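Orotate phosphoribosyltransferase (Aeropyrum pernix, PDB 2YZK) probably catalyses the magnesium-dependent transfer of ribosyl phosphate from 5-phosphoribose 1-diphosphate to orotate, giving orotidine monophosphate in de novo pyrimidine synthesis. Local coordinates at residues D114-G119 with E147-L152; S121-I126 with E151-M156; G10-G15 with E171-G176. One frame throughout, in Å; residues are numbered along the deposited sequence.

Contact 1 (D114-G119 with E147-L152); sequences DVATTG and EGAGEL
Ala149 turns its methyl group onto the backbone of segment 114-119, CB lying 3.4 Å from Thr117 O and 3.9 Å from the methyl carbon CB of Ala116. So small a side chain lets the first turn of a helix and the loop 117-119 meet almost backbone to backbone: the CA atoms of Gly119 and Ala149 are 3.9 Å apart. Gly119, with positive phi and no side chain, sits at the N-cap of helix 120-131 where the two backbones meet. Thr118 O receives a CA-H...O contact from Ala149 CA, 3.4 Å long with an angle of 147° at the hydrogen. Leu152 flanks the same loop; with CG anti to the backbone N (chi1 -178°), it sets CD1 against Thr118 O at 3.6 Å and CD2 beside Gly119 O. No direct hydrogen bond joins the segments. Instead one water donates to Thr117 O at 2.7 Å and accepts from the backbone N of Glu147 and of Ala149, bridging the loop to the helix start. Glu147 OE1 forms salt bridges with Arg145, a predicted orotate-binding residue, and Arg23. Segment 114-119 belongs to the predicted phosphoribosyl diphosphate-binding motif of type I phosphoribosyltransferases. Strand 143-144 pairs with strand 115-116, Leu160 of strand 159-162 touches both alanines, and helix 120-131 meets Leu152.

Contact 2 (S121-I126 with E151-M156); sequences SIAKSI and ELLARM
Helices 120-131 and 149-154 come close enough at Ala123 and Leu153 to bring their CA atoms within 6.5 Å, and segment 151-156 continues to Met156, a selenomethionine here. The methyl of Ala123 sits among three side chains: SE of Met156 is 3.6 Å from Ala123 CB, while CD2 of Leu152 approaches the same carbon, and CD2 of Leu153 more loosely. Met156 has CG between its backbone N and carbonyl carbon (chi1 65°), runs extended through chi2 and bends at chi3, which carries CE past Ala123 to the branch point of Ile126. There the packing is tight, CE being 3.3 Å from Ile126 CG2 and 3.4 Å from Ile126 CB. Leu153 approaches Ile122 at about a right angle, both its methyl carbons facing Ile122 CG2, with CD2 at 3.9 Å. The contact is thus wholly apolar between side chains. Ile122 and Ile126 continue onto Val111 of strand 108-113 and onto strand 135-141, and Val158 touches both Ile126 and Leu153. Such packing of neighbouring helices over a parallel sheet is characteristic of the Rossmann-like alpha/beta core of type I phosphoribosyltransferases.

Contact 3 (G10-G15 with E171-G176); sequences GAVLRG and EKLGWG
Arg14 lays its guanidinium over one face of the Trp175 indole, the two planes 28° apart and the group centres 4.1 Å from each other. The side chain leaves the strand with CG anti to the backbone N (chi1 -174°) and bends at chi2, so that it runs back along the indole in the opposite direction to the tryptophan. Along the way CD passes 3.3 Å from Trp175 CZ2, and NH1 ends 3.1 Å above the ring plane, toward the rim. This is a cation-pi contact: CZ stands over the five-membered ring. The same NH1 donates to Trp175 O at 2.8 Å, with an N-H...O angle of 157°. The acceptor lies almost in the guanidinium plane, so one residue offers Arg14 both its pi face and its carbonyl, which together limit rotation of the group. At the six-membered ring, CZ3 meets Val12 CG1 at 3.5 Å; that same methyl carbon touches Leu173 CD1 at 4.1 Å. Leu13 contributes its backbone, the carbonyl carbon facing the ring edge near CH2. NE1 is hydrogen-bonded to Ser26 OG of strand 24-29. The C-terminal tail follows helix 166-172, which ends in a Schellman motif at Gly174, and is fastened to strand 12-14. Strand 24-29, paired with that strand, touches both Val12 and Trp175 through Val27, while helix 2-9 reaches Val12 and Leu173.

In the fold
Contacts 1 and 2 share helix 149-154 and meet successive parts of the chain. Segment 114-119 runs straight into helix 120-131, and Leu152 serves both contacts from helix 149-154. Their centres are 8 Å apart, and they touch where Gly119 O meets Leu153 CD2 at 4.0 Å. Contact 1 contains six residues, and contact 2 one (Ser121), of the predicted phosphoribosyl diphosphate site, which is probably shared between dimer partners. Contact 3 encloses both in sequence, joining the two ends of the chain, yet is spatially separate: its centre lies about 20 Å from that of contact 1 and 28 Å from that of contact 2. Even so, the side chain of Val12 is about 9 Å from that of Arg145, a predicted orotate-binding residue.

Contact 1 (D114-G119 with E147-L152)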
loop_
_atom_site.group_PDB
_atom_site.type_symbol
_atom_site.label_atom_id
_atom_site.label_comp_id
_atom_site.label_asym_id
_atom_site.label_seq_id
_atom_site.Cartn_x
_atom_site.Cartn_y
_atom_site.Cartn_z
ATOM N N ASP A 114 -7.621 -7.202 -2.081
ATOM C CA ASP A 114 -8.875 -6.838 -1.449
ATOM C C ASP A 114 -10.071 -7.595 -2.009
ATOM O O ASP A 114 -10.843 -8.172 -1.246
ATOM C CB ASP A 114 -9.093 -5.310 -1.482
ATOM C CG ASP A 114 -9.133 -4.724 -2.889
ATOM O OD1 ASP A 114 -8.751 -5.397 -3.871
ATOM O OD2 ASP A 114 -9.542 -3.546 -2.995
ATOM N N VAL A 115 -10.196 -7.640 -3.331
ATOM C CA VAL A 115 -11.319 -8.322 -3.971
ATOM C C VAL A 115 -10.878 -9.256 -5.097
ATOM O O VAL A 115 -10.096 -8.865 -5.968
ATOM C CB VAL A 115 -12.322 -7.288 -4.556
ATOM C CG1 VAL A 115 -13.466 -8.000 -5.255
ATOM C CG2 VAL A 115 -12.853 -6.399 -3.451
ATOM N N ALA A 116 -11.380 -10.487 -5.074
ATOM C CA ALA A 116 -11.057 -11.458 -6.114
ATOM C C ALA A 116 -12.152 -11.387 -7.173
ATOM O O ALA A 116 -13.332 -11.582 -6.876
ATOM C CB ALA A 116 -10.983 -12.869 -5.526
ATOM N N THR A 117 -11.758 -11.083 -8.404
ATOM C CA THR A 117 -12.706 -10.993 -9.502
ATOM C C THR A 117 -12.525 -12.220 -10.390
ATOM O O THR A 117 -13.093 -13.271 -10.110
ATOM C CB THR A 117 -12.494 -9.693 -10.314
ATOM O OG1 THR A 117 -11.164 -9.660 -10.844
ATOM C CG2 THR A 117 -12.698 -8.474 -9.425
ATOM N N THR A 118 -11.722 -12.100 -11.440
ATOM C CA THR A 118 -11.487 -13.229 -12.333
ATOM C C THR A 118 -10.364 -14.118 -11.802
ATOM O O THR A 118 -10.252 -15.284 -12.173
ATOM C CB THR A 118 -11.099 -12.754 -13.747
ATOM O OG1 THR A 118 -9.900 -11.973 -13.676
ATOM C CG2 THR A 118 -12.213 -11.913 -14.347
ATOM N N GLY A 119 -9.537 -13.549 -10.931
ATOM C CA GLY A 119 -8.429 -14.291 -10.364
ATOM C C GLY A 119 -7.135 -14.102 -11.132
ATOM O O GLY A 119 -6.066 -14.474 -10.647
ATOM N N GLU A 147 -16.832 -15.387 -9.065
ATOM C CA GLU A 147 -16.978 -15.403 -10.510
ATOM C C GLU A 147 -15.804 -16.052 -11.239
ATOM O O GLU A 147 -15.297 -15.529 -12.236
ATOM C CB GLU A 147 -17.235 -13.972 -11.001
ATOM C CG GLU A 147 -18.548 -13.415 -10.426
ATOM C CD GLU A 147 -18.787 -11.941 -10.715
ATOM O OE1 GLU A 147 -17.869 -11.262 -11.216
ATOM O OE2 GLU A 147 -19.904 -11.458 -10.423
ATOM N N GLY A 148 -15.370 -17.197 -10.721
ATOM C CA GLY A 148 -14.286 -17.930 -11.354
ATOM C C GLY A 148 -12.877 -17.821 -10.798
ATOM O O GLY A 148 -12.008 -18.586 -11.211
ATOM N N ALA A 149 -12.635 -16.898 -9.870
ATOM C CA ALA A 149 -11.295 -16.729 -9.309
ATOM C C ALA A 149 -10.775 -17.986 -8.623
ATOM O O ALA A 149 -9.643 -18.414 -8.870
ATOM C CB ALA A 149 -11.276 -15.558 -8.324
ATOM N N GLY A 150 -11.599 -18.577 -7.764
ATOM C CA GLY A 150 -11.180 -19.772 -7.055
ATOM C C GLY A 150 -10.840 -20.939 -7.960
ATOM O O GLY A 150 -9.874 -21.659 -7.713
ATOM N N GLU A 151 -11.636 -21.132 -9.009
ATOM C CA GLU A 151 -11.406 -22.226 -9.946
ATOM C C GLU A 151 -10.124 -22.016 -10.743
ATOM O O GLU A 151 -9.354 -22.957 -10.964
ATOM C CB GLU A 151 -12.585 -22.351 -10.918
ATOM C CG GLU A 151 -13.896 -22.818 -10.300
ATOM C CD GLU A 151 -14.456 -21.858 -9.268
ATOM O OE1 GLU A 151 -14.354 -20.626 -9.465
ATOM O OE2 GLU A 151 -15.017 -22.342 -8.262
ATOM N N LEU A 152 -9.900 -20.779 -11.180
ATOM C CA LEU A 152 -8.718 -20.450 -11.957
ATOM C C LEU A 152 -7.459 -20.673 -11.127
ATOM O O LEU A 152 -6.495 -21.277 -11.601
ATOM C CB LEU A 152 -8.789 -18.996 -12.446
ATOM C CG LEU A 152 -7.639 -18.482 -13.322
ATOM C CD1 LEU A 152 -8.145 -17.393 -14.253
ATOM C CD2 LEU A 152 -6.512 -17.952 -12.448
HETATM O O HOH W 1 -14.299 -14.768 -8.239
#

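Contact 2 (S121-I126 with E151-M156)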
loop_
_atom_site.group_PDB
_atom_site.type_symbol
_atom_site.label_atom_id
_atom_site.label_comp_id
_atom_site.label_asym_id
_atom_site.label_seq_id
_atom_site.Cartn_x
_atom_site.Cartn_y
_atom_site.Cartn_z
ATOM N N SER A 121 -5.438 -11.331 -11.826
ATOM C CA SER A 121 -4.497 -10.395 -11.222
ATOM C C SER A 121 -3.688 -11.121 -10.150
ATOM O O SER A 121 -2.491 -10.884 -9.987
ATOM C CB SER A 121 -5.235 -9.199 -10.605
ATOM O OG SER A 121 -6.139 -9.611 -9.596
ATOM N N ILE A 122 -4.352 -12.015 -9.423
ATOM C CA ILE A 122 -3.686 -12.781 -8.382
ATOM C C ILE A 122 -2.763 -13.805 -9.039
ATOM O O ILE A 122 -1.634 -14.004 -8.598
ATOM C CB ILE A 122 -4.722 -13.494 -7.486
ATOM C CG1 ILE A 122 -5.583 -12.438 -6.780
ATOM C CG2 ILE A 122 -4.018 -14.386 -6.466
ATOM C CD1 ILE A 122 -6.830 -12.928 -6.054
ATOM N N ALA A 123 -3.251 -14.433 -10.106
ATOM C CA ALA A 123 -2.475 -15.432 -10.837
ATOM C C ALA A 123 -1.146 -14.854 -11.318
ATOM O O ALA A 123 -0.104 -15.514 -11.233
ATOM C CB ALA A 123 -3.283 -15.951 -12.028
ATOM N N LYS A 124 -1.188 -13.625 -11.830
ATOM C CA LYS A 124 0.018 -12.959 -12.316
ATOM C C LYS A 124 1.021 -12.762 -11.181
ATOM O O LYS A 124 2.224 -12.965 -11.362
ATOM C CB LYS A 124 -0.330 -11.603 -12.947
ATOM C CG LYS A 124 -1.077 -11.710 -14.271
ATOM C CD LYS A 124 -1.249 -10.347 -14.941
ATOM C CE LYS A 124 -1.786 -10.492 -16.359
ATOM N NZ LYS A 124 -1.746 -9.211 -17.137
ATOM N N SER A 125 0.531 -12.381 -10.006
ATOM C CA SER A 125 1.415 -12.172 -8.864
ATOM C C SER A 125 2.052 -13.494 -8.450
ATOM O O SER A 125 3.227 -13.534 -8.067
ATOM C CB SER A 125 0.632 -11.575 -7.690
ATOM O OG SER A 125 0.063 -10.332 -8.060
ATOM N N ILE A 126 1.276 -14.573 -8.527
ATOM C CA ILE A 126 1.775 -15.896 -8.171
ATOM C C ILE A 126 2.903 -16.305 -9.117
ATOM O O ILE A 126 3.918 -16.856 -8.687
ATOM C CB ILE A 126 0.662 -16.963 -8.255
ATOM C CG1 ILE A 126 -0.484 -16.607 -7.305
ATOM C CG2 ILE A 126 1.234 -18.332 -7.908
ATOM C CD1 ILE A 126 -0.178 -16.808 -5.822
ATOM N N GLU A 151 -11.636 -21.132 -9.009
ATOM C CA GLU A 151 -11.406 -22.226 -9.946
ATOM C C GLU A 151 -10.124 -22.016 -10.743
ATOM O O GLU A 151 -9.354 -22.957 -10.964
ATOM C CB GLU A 151 -12.585 -22.351 -10.918
ATOM C CG GLU A 151 -13.896 -22.818 -10.300
ATOM C CD GLU A 151 -14.456 -21.858 -9.268
ATOM O OE1 GLU A 151 -14.354 -20.626 -9.465
ATOM O OE2 GLU A 151 -15.017 -22.342 -8.262
ATOM N N LEU A 152 -9.900 -20.779 -11.180
ATOM C CA LEU A 152 -8.718 -20.450 -11.957
ATOM C C LEU A 152 -7.459 -20.673 -11.127
ATOM O O LEU A 152 -6.495 -21.277 -11.601
ATOM C CB LEU A 152 -8.789 -18.996 -12.446
ATOM C CG LEU A 152 -7.639 -18.482 -13.322
ATOM C CD1 LEU A 152 -8.145 -17.393 -14.253
ATOM C CD2 LEU A 152 -6.512 -17.952 -12.448
ATOM N N LEU A 153 -7.474 -20.201 -9.886
ATOM C CA LEU A 153 -6.318 -20.360 -9.012
ATOM C C LEU A 153 -6.105 -21.822 -8.620
ATOM O O LEU A 153 -4.972 -22.265 -8.452
ATOM C CB LEU A 153 -6.479 -19.487 -7.761
ATOM C CG LEU A 153 -6.372 -17.984 -8.044
ATOM C CD1 LEU A 153 -6.808 -17.197 -6.818
ATOM C CD2 LEU A 153 -4.946 -17.629 -8.446
ATOM N N ALA A 154 -7.194 -22.572 -8.484
ATOM C CA ALA A 154 -7.094 -23.977 -8.114
ATOM C C ALA A 154 -6.338 -24.738 -9.190
ATOM O O ALA A 154 -5.618 -25.694 -8.896
ATOM C CB ALA A 154 -8.485 -24.578 -7.930
ATOM N N ARG A 155 -6.499 -24.303 -10.436
ATOM C CA ARG A 155 -5.835 -24.953 -11.560
ATOM C C ARG A 155 -4.335 -24.693 -11.614
ATOM O O ARG A 155 -3.625 -25.324 -12.396
ATOM C CB ARG A 155 -6.489 -24.542 -12.884
ATOM C CG ARG A 155 -7.841 -25.206 -13.120
ATOM C CD ARG A 155 -8.317 -25.040 -14.557
ATOM N NE ARG A 155 -8.765 -23.683 -14.860
ATOM C CZ ARG A 155 -9.850 -23.117 -14.337
ATOM N NH1 ARG A 155 -10.604 -23.791 -13.478
ATOM N NH2 ARG A 155 -10.186 -21.880 -14.680
HETATM N N MSE A 156 -3.849 -23.763 -10.796
HETATM C CA MSE A 156 -2.418 -23.492 -10.763
HETATM C C MSE A 156 -1.878 -23.729 -9.354
HETATM O O MSE A 156 -0.908 -23.107 -8.929
HETATM C CB MSE A 156 -2.098 -22.071 -11.252
HETATM C CG MSE A 156 -2.614 -20.925 -10.411
HETATM SE SE MSE A 156 -2.202 -19.325 -11.190
HETATM C CE MSE A 156 -0.520 -19.080 -10.597
#

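Contact 3 (G10-G15 with E171-G176)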
loop_
_atom_site.group_PDB
_atom_site.type_symbol
_atom_site.label_atom_id
_atom_site.label_comp_id
_atom_site.label_asym_id
_atom_site.label_seq_id
_atom_site.Cartn_x
_atom_site.Cartn_y
_atom_site.Cartn_z
ATOM N N GLY A 10 -19.963 2.679 2.825
ATOM C CA GLY A 10 -20.264 2.852 1.415
ATOM C C GLY A 10 -19.397 1.963 0.541
ATOM O O GLY A 10 -19.217 2.230 -0.650
ATOM N N ALA A 11 -18.851 0.904 1.132
ATOM C CA ALA A 11 -18.003 -0.031 0.399
ATOM C C ALA A 11 -18.870 -0.889 -0.521
ATOM O O ALA A 11 -18.370 -1.629 -1.367
ATOM C CB ALA A 11 -17.218 -0.908 1.375
ATOM N N VAL A 12 -20.178 -0.786 -0.327
ATOM C CA VAL A 12 -21.154 -1.488 -1.147
ATOM C C VAL A 12 -22.148 -0.395 -1.510
ATOM O O VAL A 12 -22.926 0.049 -0.667
ATOM C CB VAL A 12 -21.859 -2.617 -0.365
ATOM C CG1 VAL A 12 -22.923 -3.263 -1.230
ATOM C CG2 VAL A 12 -20.838 -3.661 0.064
ATOM N N LEU A 13 -22.100 0.048 -2.762
ATOM C CA LEU A 13 -22.961 1.124 -3.232
ATOM C C LEU A 13 -24.002 0.702 -4.260
ATOM O O LEU A 13 -23.697 0.011 -5.232
ATOM C CB LEU A 13 -22.103 2.242 -3.829
ATOM C CG LEU A 13 -22.821 3.460 -4.412
ATOM C CD1 LEU A 13 -23.443 4.271 -3.286
ATOM C CD2 LEU A 13 -21.830 4.313 -5.193
ATOM N N ARG A 14 -25.235 1.145 -4.034
ATOM C CA ARG A 14 -26.345 0.858 -4.929
ATOM C C ARG A 14 -26.285 1.840 -6.098
ATOM O O ARG A 14 -26.022 3.025 -5.904
ATOM C CB ARG A 14 -27.670 1.041 -4.192
ATOM C CG ARG A 14 -28.887 0.627 -4.999
ATOM C CD ARG A 14 -29.171 -0.844 -4.809
ATOM N NE ARG A 14 -30.199 -1.329 -5.720
ATOM C CZ ARG A 14 -30.843 -2.479 -5.561
ATOM N NH1 ARG A 14 -30.567 -3.257 -4.521
ATOM N NH2 ARG A 14 -31.759 -2.851 -6.442
ATOM N N GLY A 15 -26.534 1.349 -7.308
ATOM C CA GLY A 15 -26.504 2.221 -8.467
ATOM C C GLY A 15 -26.708 1.484 -9.774
ATOM O O GLY A 15 -27.358 0.440 -9.824
ATOM N N GLU A 171 -26.999 -10.796 0.168
ATOM C CA GLU A 171 -28.119 -11.451 0.833
ATOM C C GLU A 171 -28.336 -10.834 2.216
ATOM O O GLU A 171 -29.463 -10.508 2.595
ATOM C CB GLU A 171 -27.849 -12.952 0.971
ATOM C CG GLU A 171 -28.638 -13.616 2.090
ATOM C CD GLU A 171 -28.335 -15.096 2.229
ATOM O OE1 GLU A 171 -28.916 -15.899 1.467
ATOM O OE2 GLU A 171 -27.508 -15.455 3.098
ATOM N N LYS A 172 -27.249 -10.671 2.965
ATOM C CA LYS A 172 -27.322 -10.092 4.304
ATOM C C LYS A 172 -27.894 -8.681 4.299
ATOM O O LYS A 172 -28.588 -8.279 5.236
ATOM C CB LYS A 172 -25.935 -10.069 4.956
ATOM C CG LYS A 172 -25.673 -11.212 5.920
ATOM C CD LYS A 172 -25.600 -12.553 5.213
ATOM C CE LYS A 172 -25.501 -13.690 6.222
ATOM N NZ LYS A 172 -24.373 -13.491 7.176
ATOM N N LEU A 173 -27.606 -7.927 3.242
ATOM C CA LEU A 173 -28.090 -6.560 3.142
ATOM C C LEU A 173 -29.479 -6.473 2.512
ATOM O O LEU A 173 -30.015 -5.378 2.340
ATOM C CB LEU A 173 -27.088 -5.711 2.350
ATOM C CG LEU A 173 -25.705 -5.586 3.009
ATOM C CD1 LEU A 173 -24.734 -4.849 2.092
ATOM C CD2 LEU A 173 -25.846 -4.855 4.333
ATOM N N GLY A 174 -30.062 -7.624 2.185
ATOM C CA GLY A 174 -31.388 -7.640 1.578
ATOM C C GLY A 174 -31.404 -6.834 0.296
ATOM O O GLY A 174 -32.313 -6.037 0.039
ATOM N N TRP A 175 -30.382 -7.061 -0.518
ATOM C CA TRP A 175 -30.201 -6.358 -1.776
ATOM C C TRP A 175 -31.294 -6.581 -2.816
ATOM O O TRP A 175 -31.727 -5.637 -3.480
ATOM C CB TRP A 175 -28.847 -6.741 -2.370
ATOM C CG TRP A 175 -28.295 -5.715 -3.291
ATOM C CD1 TRP A 175 -28.399 -5.681 -4.654
ATOM C CD2 TRP A 175 -27.551 -4.553 -2.914
ATOM N NE1 TRP A 175 -27.761 -4.568 -5.148
ATOM C CE2 TRP A 175 -27.234 -3.859 -4.102
ATOM C CE3 TRP A 175 -27.123 -4.032 -1.687
ATOM C CZ2 TRP A 175 -26.504 -2.666 -4.098
ATOM C CZ3 TRP A 175 -26.397 -2.846 -1.684
ATOM C CH2 TRP A 175 -26.095 -2.177 -2.884
ATOM N N GLY A 176 -31.733 -7.826 -2.956
ATOM C CA GLY A 176 -32.748 -8.136 -3.942
ATOM C C GLY A 176 -32.103 -8.235 -5.313
ATOM O O GLY A 176 -30.988 -7.754 -5.513
#